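Local atomic coordinates of apical membrane antigen AMA1 (PDB entry 4YIV), a protein that plays an important part in host cell invasion by Toxoplasma gondii as a microneme protein of the moving junction complex. Residues Leu58-Gly63 against Ser226-Gln231; Gly134-Phe139 against Phe159-Lys164; Ala129-Gly134 against Asp222-Lys227. All coordinates share one frame; numbering follows the deposited sequence.

Interaction 1 of 3, residues Leu58-Gly63 against Ser226-Gln231; sequences LCPIWG and SKCPNQ
Asn230 OD1 accepts two hydrogen bonds, one from the indole of Trp62 and one from a water. Trp62 NE1 donates over 3.0 Å to Asn230 OD1, with an N-H...O angle of 152°; it meets the carbonyl from the side, a little out of its plane. The water, lying in the plane of the indole at its edge, also donates to Pro60 O at 2.9 Å and so links the amide to the backbone of the opposing segment. Over one face of the Trp62 ring sits the backbone Asn230 O, while the side-chain amide plane is turned steeply from the indole. With CG beside the backbone N (chi1 -63°), the amide points back toward Pro60, whose CG lies 3.6 Å from Asn230 OD1. Asn230 ND2 binds Phe224 O, which fixes the flip of the amide.

At the other end, Cys59 SG and Cys228 SG form a disulfide of 2.1 Å with a near-perpendicular chi3 of -86°. The contact thus joins edge strand 61-62 of a five-stranded antiparallel sheet to the chain just after helix 224-227. A covalent link and a doubly used amide oxygen probably let the two segments, which run almost parallel, resist sliding as well as separation.

Interaction 2 of 3, residues Gly134-Phe139 against Phe159-Lys164; sequences GRCAEF and FVYDSK
Cys136 SG presses close to the Phe159 ring, reaching CD2 at 3.5 Å, and this sulfur is the centre of the tight half of the contact. It approaches the ring obliquely, with its line to the centroid 48° off the normal. Next to it Ala137 CA lies over one face, 4.1 Å from the centroid of the Phe159 ring, a CH-pi contact displaced toward the rim, and Ala137 CB touches Phe159 CE1 at 3.8 Å. Phe159 reaches this place because its CG stands between the backbone N and the carbonyl carbon (chi1 70°), which directs the ring at Cys136 and Ala137. Tyr161, on the same side of the strand, offers CD1 to Cys136 CB at 3.7 Å.

The arrangement is a helix laid on the antiparallel sheet of a PAN-type domain, consistent with the AMA1 family. The 134-139 part of helix 132-141 runs nearly antiparallel to strand 159-162, at 153° with their axes 8.7 Å apart, and the strand is the middle one of five. Cys136 is also disulfide-bonded to Cys168 on the adjacent strand 167-170, so the helix is tied covalently to the sheet.

Away from this apolar seam the two segments part company. Val160 and Asp162 turn to the other side of the sheet, where both touch Leu210, and beyond the strand Lys164 extends into solvent. On the helix, Glu138 faces away and forms a salt bridge with Lys142.

Interaction 3 of 3, residues Ala129-Gly134 against Asp222-Lys227; sequences ASTDLG and DAFISK
The N-terminus of helix 132-141 is docked here against the turn that leads into the short helix 224-227, where Asp222 OD1 receives two hydrogen bonds from Ser130. The backbone Ser130 N comes in along the syn lone pair, 3.0 Å from Asp222 OD1 and nearly straight at 166°. Ser130 OG donates to the same Asp222 OD1 over 2.9 Å, but from above the carboxylate plane, so the N-H and the O-H reach one oxygen from different directions. The next residue, Thr131, is the N-cap, its OG1 accepting from Gly134 N at 3.0 Å. A water adds a third donor to Asp222 OD1 and accepts from Thr131 OG1, joining the carboxylate to the cap. Together with the nearby helix N-terminus, these donors would probably favour the charged carboxylate.

Beside this polar patch, Thr131 OG1 lies in the plane of the Phe224 ring at its edge, 3.5 Å from CZ. Leu133 CD2 packs against Phe224 CE1 at 3.8 Å, crossing the ring at a slant, and the methyls Thr131 CG2 and Ile225 CD1 meet tip to tip at 3.7 Å. Phe224 CG stands between its backbone N and carbonyl carbon (chi1 78°), which brings the ring to the helix start. Leu133 also touches Phe159 and Tyr161, placing the start of helix 132-141 between strand 159-162 and helix 224-227, with Pro60 packed against Phe224.

Overall arrangement
The three contacts lie close together in the AMA1 ectodomain, all within the AMA1 family region. Interactions 1 and 3 have centres about 9 Å apart, interactions 2 and 3 about 10 Å, and interactions 1 and 2 about 13 Å. Interaction 3 stands between the others structurally: it shares helix 132-141 with interaction 2 and helix 224-227 with interaction 1, while interactions 1 and 2 both reach the same antiparallel sheet, at an outermost strand and the central one. Along the chain, interaction 2 is nested inside the loops closed by the other two. Cys59-Cys228 in interaction 1, and Cys136, bonded to Cys168, in interaction 2, probably brace neighbouring parts of this region, combining covalent links with buried polar bonds and apolar packing.

Interaction 1 of 3, residues Leu58-Gly63 against Ser226-Gln231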
ATOM      1  N   LEU A  58      -4.876  -6.652   3.914  1.00 17.51           N
ATOM      2  CA  LEU A  58      -4.835  -6.271   5.323  1.00 20.05           C
ATOM      3  C   LEU A  58      -3.888  -5.116   5.629  1.00 19.25           C
ATOM      4  O   LEU A  58      -3.866  -4.635   6.766  1.00 20.55           O
ATOM      5  CB  LEU A  58      -4.441  -7.479   6.182  1.00 22.07           C
ATOM      6  CG  LEU A  58      -5.365  -8.705   6.025  1.00 25.21           C
ATOM      7  CD1 LEU A  58      -4.940  -9.786   7.002  1.00 29.50           C
ATOM      8  CD2 LEU A  58      -6.814  -8.370   6.266  1.00 25.96           C
ATOM      9  N   CYS A  59      -3.069  -4.691   4.679  1.00 19.57           N
ATOM     10  CA  CYS A  59      -2.166  -3.563   4.927  1.00 22.01           C
ATOM     11  C   CYS A  59      -2.642  -2.294   4.245  1.00 20.05           C
ATOM     12  O   CYS A  59      -3.158  -2.360   3.125  1.00 20.84           O
ATOM     13  CB  CYS A  59      -0.756  -3.841   4.436  1.00 20.49           C
ATOM     14  SG  CYS A  59       0.116  -5.172   5.346  1.00 26.64           S
ATOM     15  N   PRO A  60      -2.432  -1.138   4.902  1.00 19.14           N
ATOM     16  CA  PRO A  60      -2.707   0.159   4.264  1.00 19.03           C
ATOM     17  C   PRO A  60      -1.696   0.438   3.164  1.00 16.34           C
ATOM     18  O   PRO A  60      -0.520   0.070   3.277  1.00 16.79           O
ATOM     19  CB  PRO A  60      -2.560   1.169   5.405  1.00 18.57           C
ATOM     20  CG  PRO A  60      -1.633   0.528   6.365  1.00 21.94           C
ATOM     21  CD  PRO A  60      -1.870  -0.980   6.260  1.00 20.34           C
ATOM     22  N   ILE A  61      -2.151   1.076   2.094  1.00 19.49           N
ATOM     23  CA  ILE A  61      -1.265   1.341   0.965  1.00 16.44           C
ATOM     24  C   ILE A  61      -1.019   2.857   0.881  1.00 19.16           C
ATOM     25  O   ILE A  61      -1.901   3.642   0.511  1.00 18.89           O
ATOM     26  CB  ILE A  61      -1.843   0.803  -0.369  1.00 19.31           C
ATOM     27  CG1 ILE A  61      -2.309  -0.651  -0.190  1.00 19.58           C
ATOM     28  CG2 ILE A  61      -0.790   0.951  -1.480  1.00 18.89           C
ATOM     29  CD1 ILE A  61      -1.235  -1.629   0.305  1.00 20.74           C
ATOM     30  N   TRP A  62       0.190   3.238   1.290  1.00 18.70           N
ATOM     31  CA  TRP A  62       0.526   4.629   1.536  1.00 18.77           C
ATOM     32  C   TRP A  62       0.755   5.404   0.251  1.00 19.63           C
ATOM     33  O   TRP A  62       1.611   5.044  -0.530  1.00 17.34           O
ATOM     34  CB  TRP A  62       1.783   4.692   2.391  1.00 18.03           C
ATOM     35  CG  TRP A  62       1.621   4.108   3.781  1.00 22.27           C
ATOM     36  CD1 TRP A  62       1.463   2.788   4.141  1.00 20.37           C
ATOM     37  CD2 TRP A  62       1.616   4.862   4.988  1.00 20.72           C
ATOM     38  NE1 TRP A  62       1.344   2.690   5.537  1.00 19.92           N
ATOM     39  CE2 TRP A  62       1.432   3.956   6.063  1.00 21.61           C
ATOM     40  CE3 TRP A  62       1.729   6.232   5.263  1.00 23.16           C
ATOM     41  CZ2 TRP A  62       1.371   4.382   7.389  1.00 22.68           C
ATOM     42  CZ3 TRP A  62       1.675   6.655   6.598  1.00 22.51           C
ATOM     43  CH2 TRP A  62       1.498   5.732   7.634  1.00 24.46           C
ATOM     44  N   GLY A  63      -0.013   6.461   0.053  1.00 20.30           N
ATOM     45  CA  GLY A  63       0.205   7.350  -1.079  1.00 21.84           C
ATOM     46  C   GLY A  63      -0.597   6.902  -2.299  1.00 22.14           C
ATOM     47  O   GLY A  63      -0.644   7.598  -3.311  1.00 20.98           O
ATOM     48  N   SER A 226       2.628  -3.506  13.175  1.00 25.70           N
ATOM     49  CA  SER A 226       3.784  -4.415  13.221  1.00 27.89           C
ATOM     50  C   SER A 226       3.908  -5.329  12.000  1.00 28.76           C
ATOM     51  O   SER A 226       4.967  -5.893  11.757  1.00 27.54           O
ATOM     52  CB  SER A 226       3.705  -5.309  14.473  1.00 31.74           C
ATOM     53  OG  SER A 226       2.580  -6.191  14.389  1.00 33.55           O
ATOM     54  N   LYS A 227       2.830  -5.500  11.250  1.00 23.30           N
ATOM     55  CA  LYS A 227       2.796  -6.553  10.244  1.00 24.55           C
ATOM     56  C   LYS A 227       2.989  -6.055   8.832  1.00 28.33           C
ATOM     57  O   LYS A 227       3.091  -6.878   7.922  1.00 25.67           O
ATOM     58  CB  LYS A 227       1.482  -7.303  10.317  1.00 25.81           C
ATOM     59  CG  LYS A 227       1.311  -8.059  11.599  1.00 31.27           C
ATOM     60  CD  LYS A 227       2.518  -9.013  11.789  1.00 34.31           C
ATOM     61  CE  LYS A 227       2.201 -10.238  12.579  1.00 40.46           C
ATOM     62  NZ  LYS A 227       3.386 -11.199  12.510  1.00 48.82           N
ATOM     63  N   CYS A 228       3.046  -4.732   8.667  1.00 22.04           N
ATOM     64  CA  CYS A 228       3.021  -4.077   7.349  1.00 26.45           C
ATOM     65  C   CYS A 228       4.237  -3.143   7.211  1.00 23.75           C
ATOM     66  O   CYS A 228       4.706  -2.578   8.235  1.00 23.53           O
ATOM     67  CB  CYS A 228       1.697  -3.318   7.172  1.00 21.92           C
ATOM     68  SG  CYS A 228       0.182  -4.348   7.253  1.00 24.38           S
ATOM     69  N   PRO A 229       4.818  -3.041   5.985  1.00 21.28           N
ATOM     70  CA  PRO A 229       6.031  -2.270   5.799  1.00 20.99           C
ATOM     71  C   PRO A 229       5.665  -0.817   5.540  1.00 23.42           C
ATOM     72  O   PRO A 229       5.833  -0.302   4.428  1.00 21.90           O
ATOM     73  CB  PRO A 229       6.684  -2.935   4.594  1.00 22.94           C
ATOM     74  CG  PRO A 229       5.530  -3.319   3.751  1.00 22.32           C
ATOM     75  CD  PRO A 229       4.416  -3.696   4.713  1.00 20.29           C
ATOM     76  N   ASN A 230       5.128  -0.168   6.566  1.00 22.47           N
ATOM     77  CA  ASN A 230       4.499   1.137   6.405  1.00 23.35           C
ATOM     78  C   ASN A 230       5.423   2.228   5.901  1.00 22.53           C
ATOM     79  O   ASN A 230       5.030   3.066   5.077  1.00 20.76           O
ATOM     80  CB  ASN A 230       3.889   1.590   7.733  1.00 21.99           C
ATOM     81  CG  ASN A 230       2.779   0.661   8.200  1.00 24.82           C
ATOM     82  OD1 ASN A 230       1.781   0.497   7.507  1.00 23.24           O
ATOM     83  ND2 ASN A 230       2.957   0.031   9.356  1.00 23.64           N
ATOM     84  N   GLN A 231       6.654   2.205   6.392  1.00 21.35           N
ATOM     85  CA  GLN A 231       7.671   3.182   6.010  1.00 23.19           C
ATOM     86  C   GLN A 231       8.831   2.605   5.182  1.00 23.76           C
ATOM     87  O   GLN A 231       9.156   1.417   5.258  1.00 23.89           O
ATOM     88  CB  GLN A 231       8.252   3.836   7.265  1.00 29.49           C
ATOM     89  CG  GLN A 231       7.537   5.128   7.675  1.00 27.39           C
ATOM     90  CD  GLN A 231       6.061   4.918   7.950  1.00 28.68           C
ATOM     91  OE1 GLN A 231       5.185   5.316   7.170  1.00 29.42           O
ATOM     92  NE2 GLN A 231       5.781   4.263   9.050  1.00 23.97           N
TER
HETATM   93  O   HOH W   1       1.721  -0.874   4.764  1.00 22.10           O

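Interaction 2 of 3, residues Gly134-Phe139 against Phe159-Lys164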
ATOM      1  N   GLY A 134      -5.783   3.489  12.105  1.00 19.46           N
ATOM      2  CA  GLY A 134      -6.569   2.346  12.524  1.00 20.00           C
ATOM      3  C   GLY A 134      -8.026   2.627  12.799  1.00 22.21           C
ATOM      4  O   GLY A 134      -8.862   1.771  12.535  1.00 21.21           O
ATOM      5  N   ARG A 135      -8.342   3.809  13.335  1.00 21.98           N
ATOM      6  CA  ARG A 135      -9.717   4.185  13.617  1.00 22.43           C
ATOM      7  C   ARG A 135     -10.490   4.321  12.312  1.00 18.99           C
ATOM      8  O   ARG A 135     -11.678   3.949  12.220  1.00 19.97           O
ATOM      9  CB  ARG A 135      -9.781   5.507  14.395  1.00 24.66           C
ATOM     10  CG  ARG A 135      -9.283   5.400  15.843  1.00 26.65           C
ATOM     11  CD  ARG A 135      -9.443   6.718  16.635  1.00 29.27           C
ATOM     12  NE  ARG A 135      -8.947   6.433  17.983  1.00 30.43           N
ATOM     13  CZ  ARG A 135      -7.708   6.663  18.408  1.00 30.61           C
ATOM     14  NH1 ARG A 135      -6.815   7.300  17.640  1.00 30.93           N
ATOM     15  NH2 ARG A 135      -7.367   6.271  19.640  1.00 32.39           N
ATOM     16  N   CYS A 136      -9.809   4.810  11.291  1.00 21.33           N
ATOM     17  CA  CYS A 136     -10.466   4.952   9.983  1.00 21.41           C
ATOM     18  C   CYS A 136     -10.749   3.558   9.398  1.00 18.44           C
ATOM     19  O   CYS A 136     -11.870   3.259   8.953  1.00 21.04           O
ATOM     20  CB  CYS A 136      -9.610   5.798   9.052  1.00 23.66           C
ATOM     21  SG  CYS A 136     -10.270   6.003   7.356  1.00 23.77           S
ATOM     22  N   ALA A 137      -9.737   2.718   9.401  1.00 19.28           N
ATOM     23  CA  ALA A 137      -9.890   1.344   8.924  1.00 21.41           C
ATOM     24  C   ALA A 137     -10.992   0.579   9.678  1.00 21.91           C
ATOM     25  O   ALA A 137     -11.763  -0.187   9.083  1.00 21.23           O
ATOM     26  CB  ALA A 137      -8.575   0.629   9.042  1.00 21.21           C
ATOM     27  N   GLU A 138     -11.076   0.777  10.991  1.00 20.82           N
ATOM     28  CA  GLU A 138     -12.103   0.116  11.788  1.00 18.58           C
ATOM     29  C   GLU A 138     -13.486   0.619  11.421  1.00 21.94           C
ATOM     30  O   GLU A 138     -14.441  -0.153  11.340  1.00 22.09           O
ATOM     31  CB  GLU A 138     -11.802   0.323  13.280  1.00 23.55           C
ATOM     32  CG  GLU A 138     -12.749  -0.401  14.228  1.00 30.17           C
ATOM     33  CD  GLU A 138     -12.344  -0.226  15.697  1.00 29.76           C
ATOM     34  OE1 GLU A 138     -13.062  -0.771  16.553  1.00 33.88           O
ATOM     35  OE2 GLU A 138     -11.327   0.465  15.982  1.00 32.30           O
ATOM     36  N   PHE A 139     -13.586   1.923  11.181  1.00 20.83           N
ATOM     37  CA  PHE A 139     -14.814   2.529  10.712  1.00 22.58           C
ATOM     38  C   PHE A 139     -15.273   1.902   9.394  1.00 24.79           C
ATOM     39  O   PHE A 139     -16.457   1.603   9.208  1.00 24.52           O
ATOM     40  CB  PHE A 139     -14.624   4.025  10.532  1.00 22.51           C
ATOM     41  CG  PHE A 139     -15.841   4.724  10.028  1.00 28.35           C
ATOM     42  CD1 PHE A 139     -17.012   4.707  10.762  1.00 29.13           C
ATOM     43  CD2 PHE A 139     -15.808   5.412   8.815  1.00 27.92           C
ATOM     44  CE1 PHE A 139     -18.156   5.352  10.287  1.00 33.58           C
ATOM     45  CE2 PHE A 139     -16.945   6.057   8.323  1.00 28.47           C
ATOM     46  CZ  PHE A 139     -18.108   6.039   9.052  1.00 30.21           C
ATOM     47  N   PHE A 159     -11.416   2.169   1.914  1.00 20.49           N
ATOM     48  CA  PHE A 159     -11.367   3.502   2.483  1.00 19.87           C
ATOM     49  C   PHE A 159     -10.151   4.255   1.981  1.00 19.45           C
ATOM     50  O   PHE A 159      -9.178   3.655   1.534  1.00 17.33           O
ATOM     51  CB  PHE A 159     -11.322   3.470   4.049  1.00 20.43           C
ATOM     52  CG  PHE A 159     -10.035   2.949   4.602  1.00 20.40           C
ATOM     53  CD1 PHE A 159      -9.861   1.599   4.807  1.00 18.57           C
ATOM     54  CD2 PHE A 159      -8.975   3.808   4.894  1.00 22.12           C
ATOM     55  CE1 PHE A 159      -8.670   1.089   5.298  1.00 19.37           C
ATOM     56  CE2 PHE A 159      -7.769   3.303   5.391  1.00 23.23           C
ATOM     57  CZ  PHE A 159      -7.625   1.919   5.597  1.00 20.85           C
ATOM     58  N   VAL A 160     -10.206   5.578   2.133  1.00 19.92           N
ATOM     59  CA  VAL A 160      -9.013   6.403   2.029  1.00 21.15           C
ATOM     60  C   VAL A 160      -8.957   7.277   3.279  1.00 19.87           C
ATOM     61  O   VAL A 160      -9.917   8.003   3.607  1.00 21.85           O
ATOM     62  CB  VAL A 160      -8.992   7.292   0.733  1.00 21.68           C
ATOM     63  CG1 VAL A 160      -7.849   8.301   0.795  1.00 21.66           C
ATOM     64  CG2 VAL A 160      -8.858   6.410  -0.522  1.00 24.27           C
ATOM     65  N   TYR A 161      -7.829   7.197   3.966  1.00 18.61           N
ATOM     66  CA  TYR A 161      -7.572   8.115   5.081  1.00 19.89           C
ATOM     67  C   TYR A 161      -6.791   9.316   4.552  1.00 22.41           C
ATOM     68  O   TYR A 161      -5.695   9.183   3.986  1.00 20.85           O
ATOM     69  CB  TYR A 161      -6.814   7.427   6.228  1.00 21.06           C
ATOM     70  CG  TYR A 161      -6.689   8.337   7.458  1.00 21.44           C
ATOM     71  CD1 TYR A 161      -7.815   8.903   8.017  1.00 25.19           C
ATOM     72  CD2 TYR A 161      -5.447   8.674   7.994  1.00 24.94           C
ATOM     73  CE1 TYR A 161      -7.728   9.766   9.093  1.00 27.53           C
ATOM     74  CE2 TYR A 161      -5.351   9.553   9.094  1.00 27.71           C
ATOM     75  CZ  TYR A 161      -6.494  10.083   9.628  1.00 28.75           C
ATOM     76  OH  TYR A 161      -6.446  10.955  10.708  1.00 33.18           O
ATOM     77  N   ASP A 162      -7.378  10.497   4.750  1.00 23.10           N
ATOM     78  CA  ASP A 162      -6.741  11.758   4.427  1.00 22.59           C
ATOM     79  C   ASP A 162      -6.127  12.205   5.732  1.00 23.11           C
ATOM     80  O   ASP A 162      -6.857  12.642   6.629  1.00 22.19           O
ATOM     81  CB  ASP A 162      -7.755  12.783   3.889  1.00 23.55           C
ATOM     82  CG  ASP A 162      -7.114  14.145   3.547  1.00 28.26           C
ATOM     83  OD1 ASP A 162      -6.021  14.475   4.104  1.00 27.61           O
ATOM     84  OD2 ASP A 162      -7.734  14.886   2.731  1.00 27.17           O
ATOM     85  N   SER A 163      -4.820  12.021   5.856  1.00 23.97           N
ATOM     86  CA  SER A 163      -4.145  12.203   7.138  1.00 26.72           C
ATOM     87  C   SER A 163      -3.866  13.680   7.403  1.00 28.95           C
ATOM     88  O   SER A 163      -3.620  14.073   8.544  1.00 30.51           O
ATOM     89  CB  SER A 163      -2.834  11.421   7.200  1.00 26.43           C
ATOM     90  OG  SER A 163      -1.905  11.894   6.236  1.00 25.01           O
ATOM     91  N   LYS A 164      -3.920  14.488   6.352  1.00 28.89           N
ATOM     92  CA  LYS A 164      -3.797  15.937   6.497  1.00 30.90           C
ATOM     93  C   LYS A 164      -5.086  16.562   7.063  1.00 31.07           C
ATOM     94  O   LYS A 164      -5.036  17.265   8.063  1.00 32.38           O
ATOM     95  CB  LYS A 164      -3.439  16.575   5.155  1.00 30.99           C
ATOM     96  CG  LYS A 164      -3.096  18.045   5.232  1.00 45.38           C
ATOM     97  CD  LYS A 164      -2.848  18.628   3.823  1.00 57.94           C
ATOM     98  CE  LYS A 164      -2.913  20.163   3.822  1.00 79.92           C
ATOM     99  NZ  LYS A 164      -2.634  20.783   2.485  1.00 84.84           N
TER

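Interaction 3 of 3, residues Ala129-Gly134 against Asp222-Lys227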
ATOM      1  N   ALA A 129      -9.551   0.899  18.014  1.00 24.75           N
ATOM      2  CA  ALA A 129      -8.208   1.070  17.463  1.00 24.53           C
ATOM      3  C   ALA A 129      -7.426   2.133  18.214  1.00 24.61           C
ATOM      4  O   ALA A 129      -7.987   3.129  18.662  1.00 24.67           O
ATOM      5  CB  ALA A 129      -8.270   1.456  15.976  1.00 23.36           C
ATOM      6  N   SER A 130      -6.127   1.921  18.309  1.00 22.77           N
ATOM      7  CA  SER A 130      -5.234   2.826  19.032  1.00 26.52           C
ATOM      8  C   SER A 130      -4.533   3.904  18.200  1.00 25.84           C
ATOM      9  O   SER A 130      -3.749   4.677  18.754  1.00 24.51           O
ATOM     10  CB  SER A 130      -4.174   1.979  19.725  1.00 25.67           C
ATOM     11  OG  SER A 130      -3.149   1.646  18.810  1.00 33.91           O
ATOM     12  N   THR A 131      -4.760   3.940  16.879  1.00 23.89           N
ATOM     13  CA  THR A 131      -4.138   4.952  15.998  1.00 21.75           C
ATOM     14  C   THR A 131      -5.208   5.562  15.121  1.00 23.40           C
ATOM     15  O   THR A 131      -6.262   4.956  14.902  1.00 23.44           O
ATOM     16  CB  THR A 131      -3.001   4.404  15.085  1.00 22.09           C
ATOM     17  OG1 THR A 131      -3.562   3.540  14.062  1.00 21.77           O
ATOM     18  CG2 THR A 131      -1.950   3.679  15.887  1.00 22.69           C
ATOM     19  N   ASP A 132      -4.957   6.769  14.620  1.00 21.49           N
ATOM     20  CA  ASP A 132      -5.995   7.443  13.852  1.00 22.50           C
ATOM     21  C   ASP A 132      -6.202   6.651  12.569  1.00 22.09           C
ATOM     22  O   ASP A 132      -7.341   6.452  12.147  1.00 22.19           O
ATOM     23  CB  ASP A 132      -5.631   8.904  13.545  1.00 24.40           C
ATOM     24  CG  ASP A 132      -5.895   9.844  14.751  1.00 34.75           C
ATOM     25  OD1 ASP A 132      -6.563   9.419  15.718  1.00 32.87           O
ATOM     26  OD2 ASP A 132      -5.427  11.003  14.742  1.00 36.15           O
ATOM     27  N   LEU A 133      -5.109   6.192  11.952  1.00 19.98           N
ATOM     28  CA  LEU A 133      -5.257   5.408  10.718  1.00 20.88           C
ATOM     29  C   LEU A 133      -6.084   4.145  10.993  1.00 20.01           C
ATOM     30  O   LEU A 133      -6.994   3.766  10.231  1.00 20.81           O
ATOM     31  CB  LEU A 133      -3.898   5.044  10.142  1.00 21.44           C
ATOM     32  CG  LEU A 133      -3.957   4.143   8.875  1.00 21.90           C
ATOM     33  CD1 LEU A 133      -4.815   4.745   7.768  1.00 22.22           C
ATOM     34  CD2 LEU A 133      -2.544   3.893   8.317  1.00 19.90           C
ATOM     35  N   GLY A 134      -5.783   3.489  12.105  1.00 19.46           N
ATOM     36  CA  GLY A 134      -6.569   2.346  12.524  1.00 20.00           C
ATOM     37  C   GLY A 134      -8.026   2.627  12.799  1.00 22.21           C
ATOM     38  O   GLY A 134      -8.862   1.771  12.535  1.00 21.21           O
ATOM     39  N   ASP A 222      -5.072  -2.794  14.896  1.00 21.55           N
ATOM     40  CA  ASP A 222      -3.755  -2.444  15.339  1.00 21.01           C
ATOM     41  C   ASP A 222      -2.722  -3.371  14.682  1.00 21.01           C
ATOM     42  O   ASP A 222      -1.574  -3.201  14.856  1.00 20.43           O
ATOM     43  CB  ASP A 222      -3.627  -2.550  16.873  1.00 21.97           C
ATOM     44  CG  ASP A 222      -4.434  -1.497  17.627  1.00 29.50           C
ATOM     45  OD1 ASP A 222      -4.522  -0.377  17.181  1.00 29.74           O
ATOM     46  OD2 ASP A 222      -4.982  -1.803  18.665  1.00 31.18           O
ATOM     47  N   ALA A 223      -3.159  -4.346  13.909  1.00 20.42           N
ATOM     48  CA  ALA A 223      -2.206  -5.305  13.369  1.00 19.69           C
ATOM     49  C   ALA A 223      -1.202  -4.713  12.381  1.00 19.87           C
ATOM     50  O   ALA A 223      -0.019  -5.116  12.367  1.00 21.28           O
ATOM     51  CB  ALA A 223      -2.945  -6.469  12.701  1.00 22.33           C
ATOM     52  N   PHE A 224      -1.646  -3.752  11.565  1.00 22.38           N
ATOM     53  CA  PHE A 224      -0.794  -3.204  10.499  1.00 20.29           C
ATOM     54  C   PHE A 224       0.443  -2.556  11.053  1.00 21.89           C
ATOM     55  O   PHE A 224       1.446  -2.403  10.353  1.00 21.07           O
ATOM     56  CB  PHE A 224      -1.605  -2.182   9.632  1.00 22.99           C
ATOM     57  CG  PHE A 224      -1.779  -0.821  10.283  1.00 22.41           C
ATOM     58  CD1 PHE A 224      -0.817   0.161  10.106  1.00 22.92           C
ATOM     59  CD2 PHE A 224      -2.906  -0.521  11.059  1.00 20.31           C
ATOM     60  CE1 PHE A 224      -0.944   1.403  10.719  1.00 21.56           C
ATOM     61  CE2 PHE A 224      -3.039   0.720  11.674  1.00 22.96           C
ATOM     62  CZ  PHE A 224      -2.045   1.678  11.510  1.00 20.87           C
ATOM     63  N   ILE A 225       0.373  -2.111  12.312  1.00 20.52           N
ATOM     64  CA  ILE A 225       1.479  -1.377  12.922  1.00 21.62           C
ATOM     65  C   ILE A 225       2.767  -2.213  12.926  1.00 23.94           C
ATOM     66  O   ILE A 225       3.868  -1.709  12.688  1.00 26.51           O
ATOM     67  CB  ILE A 225       1.091  -0.945  14.376  1.00 22.55           C
ATOM     68  CG1 ILE A 225      -0.085   0.028  14.358  1.00 23.67           C
ATOM     69  CG2 ILE A 225       2.253  -0.263  15.086  1.00 30.62           C
ATOM     70  CD1 ILE A 225      -0.744   0.190  15.735  1.00 29.01           C
ATOM     71  N   SER A 226       2.628  -3.506  13.175  1.00 25.70           N
ATOM     72  CA  SER A 226       3.784  -4.415  13.221  1.00 27.89           C
ATOM     73  C   SER A 226       3.908  -5.329  12.000  1.00 28.76           C
ATOM     74  O   SER A 226       4.967  -5.893  11.757  1.00 27.54           O
ATOM     75  CB  SER A 226       3.705  -5.309  14.473  1.00 31.74           C
ATOM     76  OG  SER A 226       2.580  -6.191  14.389  1.00 33.55           O
ATOM     77  N   LYS A 227       2.830  -5.500  11.250  1.00 23.30           N
ATOM     78  CA  LYS A 227       2.796  -6.553  10.244  1.00 24.55           C
ATOM     79  C   LYS A 227       2.989  -6.055   8.832  1.00 28.33           C
ATOM     80  O   LYS A 227       3.091  -6.878   7.922  1.00 25.67           O
ATOM     81  CB  LYS A 227       1.482  -7.303  10.317  1.00 25.81           C
ATOM     82  CG  LYS A 227       1.311  -8.059  11.599  1.00 31.27           C
ATOM     83  CD  LYS A 227       2.518  -9.013  11.789  1.00 34.31           C
ATOM     84  CE  LYS A 227       2.201 -10.238  12.579  1.00 40.46           C
ATOM     85  NZ  LYS A 227       3.386 -11.199  12.510  1.00 48.82           N
TER
HETATM   86  O   HOH W   2      -4.548   1.099  15.022  1.00 23.29           O